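Long-range contact in NreA protein (Staphylococcus carnosus subsp. carnosus TM300, PDB 4IUH), which binds nitrate through a GAF domain and acts as the nitrate receptor of the staphylococcal nitrate regulation system: residues F38-I43 / A132-Q137. Numbering follows the deposited sequence.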
loop_
_atom_site.group_PDB
_atom_site.type_symbol
_atom_site.label_atom_id
_atom_site.label_comp_id
_atom_site.label_asym_id
_atom_site.label_seq_id
_atom_site.Cartn_x
_atom_site.Cartn_y
_atom_site.Cartn_z
ATOM N N PHE A 38 5.306 11.623 -3.163
ATOM C CA PHE A 38 4.128 11.255 -2.390
ATOM C C PHE A 38 4.256 11.743 -0.941
ATOM O O PHE A 38 5.357 11.878 -0.414
ATOM C CB PHE A 38 3.926 9.738 -2.421
ATOM C CG PHE A 38 3.246 9.232 -3.666
ATOM C CD1 PHE A 38 1.859 9.192 -3.748
ATOM C CD2 PHE A 38 3.987 8.779 -4.748
ATOM C CE1 PHE A 38 1.228 8.723 -4.887
ATOM C CE2 PHE A 38 3.362 8.306 -5.887
ATOM C CZ PHE A 38 1.977 8.277 -5.953
ATOM N N ASP A 39 3.128 12.015 -0.301
ATOM C CA ASP A 39 3.125 12.361 1.117
ATOM C C ASP A 39 3.347 11.138 2.027
ATOM O O ASP A 39 3.847 11.265 3.146
ATOM C CB ASP A 39 1.810 13.056 1.487
ATOM C CG ASP A 39 1.667 14.430 0.838
ATOM O OD1 ASP A 39 2.670 15.179 0.788
ATOM O OD2 ASP A 39 0.553 14.762 0.373
ATOM N N PHE A 40 2.974 9.959 1.539
ATOM C CA PHE A 40 2.959 8.762 2.366
ATOM C C PHE A 40 3.240 7.510 1.545
ATOM O O PHE A 40 2.808 7.395 0.401
ATOM C CB PHE A 40 1.601 8.627 3.071
ATOM C CG PHE A 40 1.446 7.360 3.878
ATOM C CD1 PHE A 40 2.111 7.200 5.078
ATOM C CD2 PHE A 40 0.620 6.335 3.438
ATOM C CE1 PHE A 40 1.962 6.035 5.821
ATOM C CE2 PHE A 40 0.464 5.167 4.179
ATOM C CZ PHE A 40 1.134 5.018 5.367
ATOM N N ALA A 41 3.960 6.569 2.144
ATOM C CA ALA A 41 4.183 5.265 1.534
ATOM C C ALA A 41 4.267 4.183 2.612
ATOM O O ALA A 41 4.736 4.438 3.726
ATOM C CB ALA A 41 5.448 5.276 0.685
ATOM N N ALA A 42 3.809 2.979 2.283
ATOM C CA ALA A 42 3.880 1.873 3.226
ATOM C C ALA A 42 3.926 0.524 2.525
ATOM O O ALA A 42 3.451 0.376 1.399
ATOM C CB ALA A 42 2.709 1.929 4.200
ATOM N N ILE A 43 4.516 -0.458 3.200
ATOM C CA ILE A 43 4.561 -1.822 2.686
ATOM C C ILE A 43 3.805 -2.759 3.620
ATOM O O ILE A 43 4.064 -2.797 4.828
ATOM C CB ILE A 43 6.009 -2.338 2.509
ATOM C CG1 ILE A 43 6.795 -1.437 1.554
ATOM C CG2 ILE A 43 6.005 -3.760 1.975
ATOM C CD1 ILE A 43 8.268 -1.790 1.451
ATOM N N ALA A 132 1.716 -5.735 -0.510
ATOM C CA ALA A 132 1.198 -4.557 -1.182
ATOM C C ALA A 132 2.052 -3.333 -0.893
ATOM O O ALA A 132 2.544 -3.147 0.222
ATOM C CB ALA A 132 -0.252 -4.307 -0.774
ATOM N N LEU A 133 2.227 -2.500 -1.908
ATOM C CA LEU A 133 2.834 -1.195 -1.713
ATOM C C LEU A 133 1.732 -0.155 -1.798
ATOM O O LEU A 133 0.938 -0.163 -2.742
ATOM C CB LEU A 133 3.904 -0.924 -2.774
ATOM C CG LEU A 133 4.453 0.503 -2.799
ATOM C CD1 LEU A 133 5.262 0.801 -1.539
ATOM C CD2 LEU A 133 5.270 0.782 -4.062
ATOM N N LEU A 134 1.671 0.724 -0.803
ATOM C CA LEU A 134 0.693 1.807 -0.801
ATOM C C LEU A 134 1.390 3.152 -0.978
ATOM O O LEU A 134 2.298 3.493 -0.227
ATOM C CB LEU A 134 -0.107 1.797 0.506
ATOM C CG LEU A 134 -1.084 2.948 0.755
ATOM C CD1 LEU A 134 -2.074 3.036 -0.385
ATOM C CD2 LEU A 134 -1.811 2.769 2.088
ATOM N N LEU A 135 0.975 3.907 -1.985
ATOM C CA LEU A 135 1.495 5.250 -2.206
ATOM C C LEU A 135 0.327 6.215 -2.032
ATOM O O LEU A 135 -0.685 6.075 -2.710
ATOM C CB LEU A 135 2.100 5.357 -3.611
ATOM C CG LEU A 135 3.156 4.287 -3.934
ATOM C CD1 LEU A 135 3.626 4.353 -5.375
ATOM C CD2 LEU A 135 4.346 4.410 -2.998
ATOM N N GLY A 136 0.445 7.166 -1.109
ATOM C CA GLY A 136 -0.680 8.021 -0.771
ATOM C C GLY A 136 -0.388 9.514 -0.714
ATOM O O GLY A 136 0.760 9.934 -0.503
ATOM N N GLN A 137 -1.436 10.310 -0.915
ATOM C CA GLN A 137 -1.353 11.764 -0.797
ATOM C C GLN A 137 -2.276 12.254 0.313
ATOM O O GLN A 137 -3.218 11.564 0.702
ATOM C CB GLN A 137 -1.749 12.456 -2.109
ATOM C CG GLN A 137 -0.906 12.106 -3.328
ATOM C CD GLN A 137 0.455 12.780 -3.322
ATOM O OE1 GLN A 137 1.176 12.738 -2.327
ATOM N NE2 GLN A 137 0.813 13.407 -4.441
HETATM O O HOH W 1 2.979 15.146 -1.853
#
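Leu135 sets its CB over the centre of the Phe38 ring, 3.6 Å above the plane, in a CH-pi contact. The ring reaches it because Phe38 CG lies beside the backbone N (chi1 -81°). The carbonyl oxygen of Gly136 meets the ring edge in plane, 3.5 Å from Phe38 CD1. Next to this, Leu135 CD2 touches Ala41 CB, and helix 25-36 covers this face through Leu29 and Arg33. On the other face, Leu134 CD2 meets the edge of the Phe40 ring at 3.9 Å from CE2. The strands are antiparallel. Ala42 and Leu134 exchange two backbone hydrogen bonds, and the Gly136 N to Phe40 O bond is 2.8 Å long and nearly straight. The return bond from Phe40 N to Gly136 O is weak.

The more open side lies at Asp39, which is partly exposed; Gln137 beside it is buried. Gln137 is bent at chi2 (-76°), and its OE1 accepts a 2.9 Å hydrogen bond from Asp39 N. A water lies near this OE1 and Asp39 OD1. The Asp39 carboxylate forms a salt bridge with Arg141. Gly136 lies opposite two residues, Asp39 and Phe40, making a classic beta bulge where strand 40-47 begins beside strand 128-138, inside the antiparallel 2-1-5-4-3 sheet of the GAF fold.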